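Local coordinates for protein isatin hydrolase (Ralstonia solanacearum, PDB 5NMP) that probably hydrolyses isatin, opening its ring to isatinate at a manganese-dependent active site, at residues 127-132 with 179-184; 163-168 with 197-202; 109-114 with 141-146. All blocks are in the same frame, centred on the assembly; numbering follows the deposited sequence.

Contact 1: residues 127-132 with 179-184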
ATOM      1  N   LEU A 127     -28.684   3.675  -3.987  1.00 51.15           N
ATOM      2  CA  LEU A 127     -28.675   3.172  -2.619  1.00 48.54           C
ATOM      3  C   LEU A 127     -29.423   4.139  -1.708  1.00 55.22           C
ATOM      4  O   LEU A 127     -29.047   5.305  -1.583  1.00 58.96           O
ATOM      5  CB  LEU A 127     -27.238   2.980  -2.130  1.00 45.42           C
ATOM      6  CG  LEU A 127     -27.036   2.446  -0.711  1.00 42.26           C
ATOM      7  CD1 LEU A 127     -27.652   1.070  -0.572  1.00 39.89           C
ATOM      8  CD2 LEU A 127     -25.559   2.405  -0.372  1.00 41.11           C
ATOM      9  N   THR A 128     -30.486   3.654  -1.076  1.00 55.09           N
ATOM     10  CA  THR A 128     -31.327   4.517  -0.258  1.00 51.09           C
ATOM     11  C   THR A 128     -31.212   4.194   1.227  1.00 50.47           C
ATOM     12  O   THR A 128     -30.679   3.151   1.610  1.00 51.03           O
ATOM     13  CB  THR A 128     -32.803   4.411  -0.677  1.00 53.66           C
ATOM     14  OG1 THR A 128     -33.268   3.074  -0.458  1.00 54.95           O
ATOM     15  CG2 THR A 128     -32.963   4.761  -2.142  1.00 49.88           C
ATOM     16  N   VAL A 129     -31.712   5.104   2.059  1.00 49.93           N
ATOM     17  CA  VAL A 129     -31.739   4.898   3.500  1.00 53.05           C
ATOM     18  C   VAL A 129     -32.598   3.684   3.843  1.00 60.46           C
ATOM     19  O   VAL A 129     -32.234   2.875   4.701  1.00 60.72           O
ATOM     20  CB  VAL A 129     -32.278   6.142   4.237  1.00 51.03           C
ATOM     21  CG1 VAL A 129     -32.388   5.879   5.730  1.00 52.09           C
ATOM     22  CG2 VAL A 129     -31.380   7.338   3.973  1.00 54.00           C
ATOM     23  N   ASP A 130     -33.732   3.556   3.157  1.00 62.82           N
ATOM     24  CA  ASP A 130     -34.627   2.422   3.357  1.00 66.33           C
ATOM     25  C   ASP A 130     -33.905   1.102   3.125  1.00 62.16           C
ATOM     26  O   ASP A 130     -34.050   0.163   3.908  1.00 66.56           O
ATOM     27  CB  ASP A 130     -35.842   2.527   2.433  1.00 79.80           C
ATOM     28  CG  ASP A 130     -36.701   3.738   2.736  1.00 95.36           C
ATOM     29  OD1 ASP A 130     -36.146   4.757   3.199  1.00 99.00           O
ATOM     30  OD2 ASP A 130     -37.930   3.672   2.516  1.00102.58           O
ATOM     31  N   PHE A 131     -33.119   1.040   2.056  1.00 54.91           N
ATOM     32  CA  PHE A 131     -32.369  -0.167   1.730  1.00 54.92           C
ATOM     33  C   PHE A 131     -31.312  -0.458   2.790  1.00 58.83           C
ATOM     34  O   PHE A 131     -31.092  -1.614   3.153  1.00 65.32           O
ATOM     35  CB  PHE A 131     -31.715  -0.041   0.352  1.00 52.36           C
ATOM     36  CG  PHE A 131     -31.103  -1.320  -0.154  1.00 50.99           C
ATOM     37  CD1 PHE A 131     -29.778  -1.633   0.126  1.00 50.34           C
ATOM     38  CD2 PHE A 131     -31.848  -2.208  -0.914  1.00 50.06           C
ATOM     39  CE1 PHE A 131     -29.210  -2.807  -0.341  1.00 47.40           C
ATOM     40  CE2 PHE A 131     -31.288  -3.385  -1.385  1.00 50.18           C
ATOM     41  CZ  PHE A 131     -29.966  -3.685  -1.099  1.00 47.94           C
ATOM     42  N   LEU A 132     -30.660   0.590   3.282  1.00 55.37           N
ATOM     43  CA  LEU A 132     -29.646   0.432   4.319  1.00 54.00           C
ATOM     44  C   LEU A 132     -30.258  -0.056   5.635  1.00 59.92           C
ATOM     45  O   LEU A 132     -29.692  -0.920   6.306  1.00 61.83           O
ATOM     46  CB  LEU A 132     -28.894   1.745   4.537  1.00 52.23           C
ATOM     47  CG  LEU A 132     -27.924   2.159   3.426  1.00 48.74           C
ATOM     48  CD1 LEU A 132     -27.408   3.569   3.658  1.00 48.30           C
ATOM     49  CD2 LEU A 132     -26.762   1.172   3.313  1.00 41.70           C
ATOM     50  N   GLN A 179     -28.355  11.481  -1.593  1.00 55.66           N
ATOM     51  CA  GLN A 179     -27.834  12.438  -0.626  1.00 53.98           C
ATOM     52  C   GLN A 179     -28.243  12.052   0.791  1.00 52.96           C
ATOM     53  O   GLN A 179     -27.434  12.111   1.716  1.00 53.67           O
ATOM     54  CB  GLN A 179     -28.316  13.853  -0.945  1.00 54.31           C
ATOM     55  CG  GLN A 179     -27.900  14.882   0.095  1.00 55.18           C
ATOM     56  CD  GLN A 179     -28.271  16.293  -0.301  1.00 59.18           C
ATOM     57  OE1 GLN A 179     -28.208  16.656  -1.474  1.00 79.31           O
ATOM     58  NE2 GLN A 179     -28.669  17.095   0.677  1.00 61.31           N
ATOM     59  N   GLU A 180     -29.496  11.642   0.952  1.00 54.66           N
ATOM     60  CA  GLU A 180     -30.018  11.261   2.259  1.00 58.10           C
ATOM     61  C   GLU A 180     -29.260  10.068   2.836  1.00 55.89           C
ATOM     62  O   GLU A 180     -29.007  10.014   4.037  1.00 56.87           O
ATOM     63  CB  GLU A 180     -31.514  10.946   2.171  1.00 68.74           C
ATOM     64  CG  GLU A 180     -32.402  12.149   1.853  1.00 80.78           C
ATOM     65  CD  GLU A 180     -32.381  12.546   0.378  1.00 89.98           C
ATOM     66  OE1 GLU A 180     -31.666  11.896  -0.418  1.00 86.52           O
ATOM     67  OE2 GLU A 180     -33.087  13.512   0.014  1.00 96.82           O
ATOM     68  N   ALA A 181     -28.893   9.123   1.976  1.00 52.27           N
ATOM     69  CA  ALA A 181     -28.133   7.953   2.408  1.00 49.22           C
ATOM     70  C   ALA A 181     -26.744   8.356   2.897  1.00 48.70           C
ATOM     71  O   ALA A 181     -26.270   7.871   3.923  1.00 50.48           O
ATOM     72  CB  ALA A 181     -28.028   6.943   1.282  1.00 46.49           C
ATOM     73  N   VAL A 182     -26.097   9.244   2.151  1.00 48.23           N
ATOM     74  CA  VAL A 182     -24.792   9.758   2.539  1.00 43.90           C
ATOM     75  C   VAL A 182     -24.887  10.492   3.877  1.00 47.35           C
ATOM     76  O   VAL A 182     -24.053  10.293   4.761  1.00 47.15           O
ATOM     77  CB  VAL A 182     -24.213  10.698   1.460  1.00 50.22           C
ATOM     78  CG1 VAL A 182     -22.900  11.311   1.927  1.00 51.09           C
ATOM     79  CG2 VAL A 182     -24.010   9.942   0.154  1.00 43.29           C
ATOM     80  N   GLU A 183     -25.913  11.326   4.026  1.00 48.19           N
ATOM     81  CA  GLU A 183     -26.142  12.049   5.276  1.00 48.26           C
ATOM     82  C   GLU A 183     -26.384  11.097   6.449  1.00 49.13           C
ATOM     83  O   GLU A 183     -25.886  11.320   7.551  1.00 54.15           O
ATOM     84  CB  GLU A 183     -27.324  13.012   5.130  1.00 50.84           C
ATOM     85  CG  GLU A 183     -27.040  14.215   4.248  1.00 60.12           C
ATOM     86  CD  GLU A 183     -28.274  15.061   3.981  1.00 66.83           C
ATOM     87  OE1 GLU A 183     -29.402  14.588   4.246  1.00 70.77           O
ATOM     88  OE2 GLU A 183     -28.112  16.203   3.500  1.00 70.20           O
ATOM     89  N   TRP A 184     -27.146  10.036   6.202  1.00 48.30           N
ATOM     90  CA  TRP A 184     -27.462   9.048   7.230  1.00 49.61           C
ATOM     91  C   TRP A 184     -26.218   8.276   7.668  1.00 52.03           C
ATOM     92  O   TRP A 184     -25.978   8.098   8.862  1.00 55.41           O
ATOM     93  CB  TRP A 184     -28.536   8.082   6.717  1.00 50.17           C
ATOM     94  CG  TRP A 184     -29.045   7.112   7.738  1.00 52.09           C
ATOM     95  CD1 TRP A 184     -29.973   7.355   8.706  1.00 54.80           C
ATOM     96  CD2 TRP A 184     -28.672   5.736   7.877  1.00 57.52           C
ATOM     97  NE1 TRP A 184     -30.197   6.220   9.446  1.00 56.62           N
ATOM     98  CE2 TRP A 184     -29.410   5.210   8.959  1.00 61.37           C
ATOM     99  CE3 TRP A 184     -27.782   4.898   7.197  1.00 54.98           C
ATOM    100  CZ2 TRP A 184     -29.285   3.887   9.376  1.00 61.29           C
ATOM    101  CZ3 TRP A 184     -27.661   3.583   7.611  1.00 59.07           C
ATOM    102  CH2 TRP A 184     -28.408   3.091   8.692  1.00 60.89           C
TER
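Val129, Leu132, Ala181 and Trp184 form an apolar helix-helix contact in which the first turn of helix 129-139 lies against the opening turns of helix 179-187. Ala181, a small residue, points toward the other segment where the backbones come close, Val129 CA 4.9 Å from Ala181 CA; its CB meets the carbonyl of Leu127, 3.5 Å from Leu127 O. Val129 CG2 rests on the helix backbone, 3.6 Å from Glu180 O, while CG1, set anti to the backbone N (chi1 176°), reaches over a face of the Trp184 indole. There Val129 CG1 makes a CH-pi contact, 4.1 Å from the centroid of the five-membered ring of Trp184 and 10° off its normal. Leu132 CB meets the six-membered part, 3.8 Å from Trp184 CZ3, and Leu132 CD1 lies between the indole, 3.8 Å from Trp184 CE3, and the methyl of Ala181. No hydrogen bond joins the two segments. Thr128 is instead the N-cap of its own helix, its OG1 accepting from Phe131 N at 3.2 Å. The two helices belong to successive beta-alpha-beta crossovers, from strand 107-114 to 147-151 and on to 193-195, and pack as neighbouring helices layered on a parallel part of a mixed sheet.

Contact 2: residues 163-168 with 197-202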
ATOM      1  N   ALA A 163     -17.807  -0.252 -21.261  1.00 53.00           N
ATOM      2  CA  ALA A 163     -18.833  -0.757 -20.354  1.00 51.49           C
ATOM      3  C   ALA A 163     -18.562  -0.355 -18.906  1.00 53.96           C
ATOM      4  O   ALA A 163     -19.492  -0.160 -18.122  1.00 56.05           O
ATOM      5  CB  ALA A 163     -18.935  -2.269 -20.467  1.00 53.23           C
ATOM      6  N   PHE A 164     -17.285  -0.238 -18.555  1.00 51.29           N
ATOM      7  CA  PHE A 164     -16.894   0.090 -17.191  1.00 44.44           C
ATOM      8  C   PHE A 164     -17.221   1.542 -16.858  1.00 45.35           C
ATOM      9  O   PHE A 164     -17.735   1.835 -15.778  1.00 43.98           O
ATOM     10  CB  PHE A 164     -15.402  -0.180 -16.979  1.00 45.74           C
ATOM     11  CG  PHE A 164     -14.960  -0.054 -15.548  1.00 46.45           C
ATOM     12  CD1 PHE A 164     -15.153  -1.098 -14.654  1.00 46.65           C
ATOM     13  CD2 PHE A 164     -14.349   1.104 -15.095  1.00 43.51           C
ATOM     14  CE1 PHE A 164     -14.748  -0.986 -13.334  1.00 47.74           C
ATOM     15  CE2 PHE A 164     -13.940   1.221 -13.779  1.00 44.26           C
ATOM     16  CZ  PHE A 164     -14.140   0.175 -12.897  1.00 47.04           C
ATOM     17  N   LEU A 165     -16.920   2.447 -17.784  1.00 41.89           N
ATOM     18  CA  LEU A 165     -17.244   3.857 -17.605  1.00 41.58           C
ATOM     19  C   LEU A 165     -18.730   4.104 -17.875  1.00 50.32           C
ATOM     20  O   LEU A 165     -19.357   4.934 -17.218  1.00 41.98           O
ATOM     21  CB  LEU A 165     -16.380   4.732 -18.519  1.00 45.72           C
ATOM     22  CG  LEU A 165     -14.861   4.665 -18.333  1.00 46.60           C
ATOM     23  CD1 LEU A 165     -14.158   5.599 -19.303  1.00 44.23           C
ATOM     24  CD2 LEU A 165     -14.462   4.987 -16.900  1.00 45.90           C
ATOM     25  N   ASN A 166     -19.275   3.369 -18.842  1.00 50.61           N
ATOM     26  CA  ASN A 166     -20.694   3.417 -19.202  1.00 44.73           C
ATOM     27  C   ASN A 166     -21.217   4.828 -19.428  1.00 45.57           C
ATOM     28  O   ASN A 166     -22.076   5.312 -18.692  1.00 47.86           O
ATOM     29  CB  ASN A 166     -21.543   2.732 -18.136  1.00 44.72           C
ATOM     30  CG  ASN A 166     -22.921   2.364 -18.645  1.00 47.19           C
ATOM     31  OD1 ASN A 166     -23.092   2.052 -19.823  1.00 48.96           O
ATOM     32  ND2 ASN A 166     -23.914   2.409 -17.766  1.00 47.81           N
ATOM     33  N   ILE A 167     -20.708   5.472 -20.470  1.00 49.76           N
ATOM     34  CA  ILE A 167     -21.000   6.871 -20.729  1.00 48.24           C
ATOM     35  C   ILE A 167     -21.903   7.067 -21.943  1.00 53.59           C
ATOM     36  O   ILE A 167     -21.666   6.499 -23.012  1.00 58.61           O
ATOM     37  CB  ILE A 167     -19.689   7.660 -20.910  1.00 54.23           C
ATOM     38  CG1 ILE A 167     -19.056   7.908 -19.538  1.00 55.09           C
ATOM     39  CG2 ILE A 167     -19.927   8.971 -21.647  1.00 50.73           C
ATOM     40  CD1 ILE A 167     -17.775   8.689 -19.578  1.00 58.48           C
ATOM     41  N   ARG A 168     -22.953   7.862 -21.753  1.00 55.12           N
ATOM     42  CA  ARG A 168     -23.851   8.242 -22.835  1.00 61.71           C
ATOM     43  C   ARG A 168     -23.758   9.752 -23.065  1.00 66.03           C
ATOM     44  O   ARG A 168     -22.843  10.400 -22.556  1.00 66.81           O
ATOM     45  CB  ARG A 168     -25.283   7.810 -22.517  1.00 67.84           C
ATOM     46  CG  ARG A 168     -25.399   6.319 -22.220  1.00 71.89           C
ATOM     47  CD  ARG A 168     -26.788   5.777 -22.519  1.00 79.07           C
ATOM     48  NE  ARG A 168     -27.626   5.688 -21.326  1.00 79.27           N
ATOM     49  CZ  ARG A 168     -27.596   4.674 -20.466  1.00 76.74           C
ATOM     50  NH1 ARG A 168     -26.757   3.663 -20.659  1.00 74.01           N
ATOM     51  NH2 ARG A 168     -28.398   4.673 -19.409  1.00 76.08           N
ATOM     52  N   GLU A 197     -16.991  -0.262  -6.502  1.00 47.49           N
ATOM     53  CA  GLU A 197     -16.326  -1.008  -7.569  1.00 46.69           C
ATOM     54  C   GLU A 197     -16.220  -0.170  -8.839  1.00 49.97           C
ATOM     55  O   GLU A 197     -15.545  -0.551  -9.796  1.00 51.44           O
ATOM     56  CB  GLU A 197     -17.074  -2.305  -7.875  1.00 47.97           C
ATOM     57  CG  GLU A 197     -17.310  -3.200  -6.674  1.00 53.56           C
ATOM     58  CD  GLU A 197     -17.925  -4.536  -7.055  1.00 57.36           C
ATOM     59  OE1 GLU A 197     -18.739  -5.060  -6.271  1.00 60.35           O
ATOM     60  OE2 GLU A 197     -17.590  -5.064  -8.138  1.00 57.19           O
ATOM     61  N   THR A 198     -16.898   0.972  -8.843  1.00 45.18           N
ATOM     62  CA  THR A 198     -16.904   1.858  -9.998  1.00 45.65           C
ATOM     63  C   THR A 198     -15.755   2.861  -9.939  1.00 46.32           C
ATOM     64  O   THR A 198     -14.993   2.888  -8.976  1.00 50.80           O
ATOM     65  CB  THR A 198     -18.237   2.628 -10.111  1.00 54.17           C
ATOM     66  OG1 THR A 198     -18.554   3.220  -8.846  1.00 46.53           O
ATOM     67  CG2 THR A 198     -19.363   1.697 -10.517  1.00 45.23           C
ATOM     68  N   ILE A 199     -15.647   3.683 -10.978  1.00 52.78           N
ATOM     69  CA  ILE A 199     -14.616   4.711 -11.061  1.00 56.55           C
ATOM     70  C   ILE A 199     -15.058   5.975 -10.314  1.00 65.63           C
ATOM     71  O   ILE A 199     -14.351   6.981 -10.294  1.00 79.40           O
ATOM     72  CB  ILE A 199     -14.292   5.051 -12.540  1.00 66.31           C
ATOM     73  CG1 ILE A 199     -12.935   5.749 -12.678  1.00 66.70           C
ATOM     74  CG2 ILE A 199     -15.393   5.908 -13.141  1.00 73.24           C
ATOM     75  CD1 ILE A 199     -11.771   4.959 -12.154  1.00 67.66           C
ATOM     76  N   ASN A 200     -16.230   5.916  -9.691  1.00 61.38           N
ATOM     77  CA  ASN A 200     -16.758   7.055  -8.942  1.00 56.51           C
ATOM     78  C   ASN A 200     -17.554   6.583  -7.724  1.00 52.36           C
ATOM     79  O   ASN A 200     -18.361   5.661  -7.833  1.00 54.37           O
ATOM     80  CB  ASN A 200     -17.631   7.923  -9.856  1.00 58.09           C
ATOM     81  CG  ASN A 200     -17.934   9.294  -9.264  1.00 62.24           C
ATOM     82  OD1 ASN A 200     -17.761   9.525  -8.067  1.00 64.46           O
ATOM     83  ND2 ASN A 200     -18.403  10.208 -10.108  1.00 60.21           N
ATOM     84  N   THR A 201     -17.327   7.197  -6.564  1.00 49.54           N
ATOM     85  CA  THR A 201     -18.088   6.829  -5.367  1.00 51.47           C
ATOM     86  C   THR A 201     -19.518   7.326  -5.480  1.00 49.75           C
ATOM     87  O   THR A 201     -20.428   6.769  -4.870  1.00 52.78           O
ATOM     88  CB  THR A 201     -17.473   7.391  -4.070  1.00 49.87           C
ATOM     89  OG1 THR A 201     -17.353   8.815  -4.174  1.00 52.35           O
ATOM     90  CG2 THR A 201     -16.108   6.776  -3.807  1.00 46.82           C
ATOM     91  N   ASP A 202     -19.706   8.383  -6.261  1.00 49.73           N
ATOM     92  CA  ASP A 202     -21.032   8.933  -6.500  1.00 52.88           C
ATOM     93  C   ASP A 202     -21.691   8.300  -7.709  1.00 52.98           C
ATOM     94  O   ASP A 202     -21.014   7.776  -8.592  1.00 52.17           O
ATOM     95  CB  ASP A 202     -20.959  10.444  -6.695  1.00 57.96           C
ATOM     96  CG  ASP A 202     -20.876  11.191  -5.388  1.00 63.91           C
ATOM     97  OD1 ASP A 202     -21.923  11.316  -4.720  1.00 66.49           O
ATOM     98  OD2 ASP A 202     -19.772  11.655  -5.032  1.00 65.15           O
TER
HETATM   99  O   HOH W   1     -17.518   3.530 -13.257  1.00 52.70           O
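Phe164 O, at the end of helix 161-165, accepts two hydrogen bonds: one from the indole NE1 of Trp154, the other from a water 3.0 Å from Phe164 O. The same water accepts from the backbone of the facing loop, 3.0 Å from Ile199 N, and so bridges the two backbones; no direct hydrogen bond crosses between the segments. Beside this bridge the packing is by side chains. The Phe164 ring extends to the loop because CG stands anti to the backbone N (chi1 -172°), and its far end meets two residues: Phe164 CZ lies 3.5 Å from Glu197 O, and Phe164 CE2 lies 4.0 Å from Ile199 CB, with the Phe164 and Ile199 side chains at roughly right angles. Farther along, Leu165 CD2 touches the CG2 methyl of Ile199 at 4.0 Å. The loop is folded by bonds of its own. Thr198 OG1 donates to Asn200 O at 2.6 Å, and Asn200 OD1 accepts from Asp202 N, closing an Asx turn. The carboxylate of Glu197 is held by Ser155 OG and by the backbone N atoms of Thr152 and Asp153. The side chain of Ile199 lies about 5 Å from that of the manganese ligand His80 and about 7 Å from the manganese itself, which suggests that Ile199 presents an apolar side chain near the metal site, while a water links Phe164 O to Ile199 N.

Contact 3: residues 109-114 with 141-146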
ATOM      1  N   PRO A 109     -12.381  -1.796  10.243  1.00 55.87           N
ATOM      2  CA  PRO A 109     -13.396  -2.809   9.933  1.00 53.40           C
ATOM      3  C   PRO A 109     -14.255  -2.392   8.745  1.00 51.75           C
ATOM      4  O   PRO A 109     -14.260  -1.216   8.378  1.00 52.32           O
ATOM      5  CB  PRO A 109     -14.238  -2.875  11.215  1.00 52.06           C
ATOM      6  CG  PRO A 109     -13.389  -2.274  12.275  1.00 53.36           C
ATOM      7  CD  PRO A 109     -12.569  -1.228  11.588  1.00 53.85           C
ATOM      8  N   ALA A 110     -14.975  -3.338   8.153  1.00 50.17           N
ATOM      9  CA  ALA A 110     -15.841  -3.022   7.023  1.00 49.64           C
ATOM     10  C   ALA A 110     -17.141  -3.808   7.047  1.00 50.86           C
ATOM     11  O   ALA A 110     -17.194  -4.937   7.540  1.00 54.17           O
ATOM     12  CB  ALA A 110     -15.116  -3.272   5.718  1.00 49.10           C
ATOM     13  N   VAL A 111     -18.190  -3.191   6.514  1.00 46.62           N
ATOM     14  CA  VAL A 111     -19.428  -3.895   6.223  1.00 49.04           C
ATOM     15  C   VAL A 111     -19.613  -3.913   4.714  1.00 47.41           C
ATOM     16  O   VAL A 111     -19.160  -3.004   4.017  1.00 46.17           O
ATOM     17  CB  VAL A 111     -20.649  -3.244   6.901  1.00 49.04           C
ATOM     18  CG1 VAL A 111     -20.477  -3.255   8.409  1.00 44.31           C
ATOM     19  CG2 VAL A 111     -20.856  -1.823   6.392  1.00 47.35           C
ATOM     20  N   VAL A 112     -20.261  -4.953   4.206  1.00 49.28           N
ATOM     21  CA  VAL A 112     -20.457  -5.081   2.768  1.00 48.18           C
ATOM     22  C   VAL A 112     -21.939  -5.085   2.413  1.00 47.87           C
ATOM     23  O   VAL A 112     -22.690  -5.946   2.867  1.00 50.77           O
ATOM     24  CB  VAL A 112     -19.792  -6.359   2.225  1.00 48.74           C
ATOM     25  CG1 VAL A 112     -20.010  -6.474   0.727  1.00 45.69           C
ATOM     26  CG2 VAL A 112     -18.304  -6.365   2.553  1.00 49.15           C
ATOM     27  N   ILE A 113     -22.353  -4.116   1.603  1.00 48.02           N
ATOM     28  CA  ILE A 113     -23.744  -4.006   1.169  1.00 50.89           C
ATOM     29  C   ILE A 113     -23.907  -4.563  -0.240  1.00 56.47           C
ATOM     30  O   ILE A 113     -23.417  -3.971  -1.201  1.00 58.81           O
ATOM     31  CB  ILE A 113     -24.236  -2.540   1.186  1.00 48.69           C
ATOM     32  CG1 ILE A 113     -23.771  -1.821   2.457  1.00 48.29           C
ATOM     33  CG2 ILE A 113     -25.746  -2.475   1.028  1.00 46.68           C
ATOM     34  CD1 ILE A 113     -24.277  -2.434   3.735  1.00 49.78           C
ATOM     35  N   ASP A 114     -24.596  -5.695  -0.364  1.00 58.08           N
ATOM     36  CA  ASP A 114     -24.755  -6.348  -1.662  1.00 56.46           C
ATOM     37  C   ASP A 114     -25.988  -5.864  -2.418  1.00 59.62           C
ATOM     38  O   ASP A 114     -27.123  -6.129  -2.015  1.00 61.09           O
ATOM     39  CB  ASP A 114     -24.827  -7.867  -1.496  1.00 56.79           C
ATOM     40  CG  ASP A 114     -24.966  -8.592  -2.825  1.00 59.40           C
ATOM     41  OD1 ASP A 114     -24.439  -8.085  -3.838  1.00 56.28           O
ATOM     42  OD2 ASP A 114     -25.604  -9.666  -2.859  1.00 60.88           O
ATOM     43  N   ARG A 141     -26.557  -3.547  13.258  1.00 57.37           N
ATOM     44  CA  ARG A 141     -26.197  -2.142  13.125  1.00 58.39           C
ATOM     45  C   ARG A 141     -24.817  -1.955  12.496  1.00 55.82           C
ATOM     46  O   ARG A 141     -23.858  -2.625  12.873  1.00 58.12           O
ATOM     47  CB  ARG A 141     -26.243  -1.468  14.498  1.00 64.03           C
ATOM     48  CG  ARG A 141     -26.038   0.033  14.484  1.00 67.17           C
ATOM     49  CD  ARG A 141     -26.008   0.574  15.903  1.00 75.83           C
ATOM     50  NE  ARG A 141     -25.995   2.033  15.942  1.00 84.67           N
ATOM     51  CZ  ARG A 141     -27.080   2.785  16.096  1.00 95.67           C
ATOM     52  NH1 ARG A 141     -28.271   2.217  16.228  1.00 99.31           N
ATOM     53  NH2 ARG A 141     -26.974   4.108  16.119  1.00100.44           N
ATOM     54  N   ILE A 142     -24.732  -1.049  11.528  1.00 52.80           N
ATOM     55  CA  ILE A 142     -23.456  -0.665  10.934  1.00 53.20           C
ATOM     56  C   ILE A 142     -22.591   0.049  11.972  1.00 57.38           C
ATOM     57  O   ILE A 142     -22.974   1.104  12.480  1.00 59.77           O
ATOM     58  CB  ILE A 142     -23.659   0.254   9.717  1.00 52.77           C
ATOM     59  CG1 ILE A 142     -24.517  -0.441   8.657  1.00 51.73           C
ATOM     60  CG2 ILE A 142     -22.322   0.682   9.139  1.00 52.35           C
ATOM     61  CD1 ILE A 142     -24.896   0.454   7.502  1.00 42.98           C
ATOM     62  N   PRO A 143     -21.422  -0.525  12.295  1.00 59.19           N
ATOM     63  CA  PRO A 143     -20.578  -0.007  13.380  1.00 57.15           C
ATOM     64  C   PRO A 143     -19.868   1.301  13.031  1.00 58.16           C
ATOM     65  O   PRO A 143     -19.480   1.519  11.883  1.00 57.60           O
ATOM     66  CB  PRO A 143     -19.566  -1.134  13.601  1.00 49.78           C
ATOM     67  CG  PRO A 143     -19.468  -1.804  12.285  1.00 50.17           C
ATOM     68  CD  PRO A 143     -20.835  -1.719  11.661  1.00 54.32           C
ATOM     69  N   ALA A 144     -19.705   2.166  14.027  1.00 60.30           N
ATOM     70  CA  ALA A 144     -19.026   3.438  13.826  1.00 59.22           C
ATOM     71  C   ALA A 144     -17.539   3.215  13.586  1.00 59.91           C
ATOM     72  O   ALA A 144     -16.906   2.418  14.276  1.00 59.74           O
ATOM     73  CB  ALA A 144     -19.243   4.353  15.021  1.00 54.65           C
ATOM     74  N   GLY A 145     -16.991   3.919  12.601  1.00 58.63           N
ATOM     75  CA  GLY A 145     -15.582   3.807  12.271  1.00 57.48           C
ATOM     76  C   GLY A 145     -15.292   2.705  11.269  1.00 57.42           C
ATOM     77  O   GLY A 145     -14.144   2.297  11.098  1.00 62.02           O
ATOM     78  N   ALA A 146     -16.334   2.228  10.597  1.00 54.81           N
ATOM     79  CA  ALA A 146     -16.190   1.140   9.638  1.00 50.40           C
ATOM     80  C   ALA A 146     -16.353   1.620   8.204  1.00 49.19           C
ATOM     81  O   ALA A 146     -17.091   2.570   7.940  1.00 49.55           O
ATOM     82  CB  ALA A 146     -17.198   0.040   9.936  1.00 48.23           C
TER
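Pro109 and Ala146 bring the backbones closest, their CA atoms 4.8 Å apart, where the start of segment 109-114 meets the end of a type II beta turn from Pro143 to Ala146. The approach carries a CA-H...O contact, Ala146 CA to Pro109 O at 3.3 Å with an angle of 124° at the hydrogen. Gly145 takes the third place of the turn with positive phi (88°), backbone angles that favour glycine; the closing bond from Ala146 N to Pro143 O is weak at 3.5 Å. This turn delivers the chain from helix 129-139 into strand 147-151, which pairs parallel with strand 107-114 through backbone bonds of Pro109 and Val111 to Trp147, so residues 141-146 are the return limb of a beta-alpha-beta crossover. Val111 makes the main side-chain contact. Its CG1 lies anti to the carbonyl carbon (chi1 -61°), 3.6 Å from Pro143 CD, the two side chains running past each other in opposite directions. Val111 CG2 touches Ile142 CG2 at 4.0 Å, across an approach near a right angle. Trp135 of helix 129-139 packs on both Val111 and Ile142. Pro109 CB lies 4.3 Å from Ala146 CB, and Pro109 also packs on Ala15 of the second subunit.

From the N terminus the chain first passes segment 109-114, then 127-132, before 141-146 closes contact 3 around the crossover through helix 129-139. Contact 1 opens inside that loop and closes only at 179-184, so the two cross. Contact 2 opens at 163-168, within the span of contact 1, and closes at 197-202, crossing it in turn, whereas contacts 3 and 2 follow in series. Contacts 1 and 3 touch: Phe131 CE1 lies 3.7 Å from Ile113 CG2, and Trp184 CZ3 4.2 Å from Ile142 CD1, joining the helix pair to strand 107-114 and to the loop that leads into strand 147-151. Contact 2 stands apart, its nearest atoms about 5 Å from contact 1, tying a short helix to the loop beside the manganese.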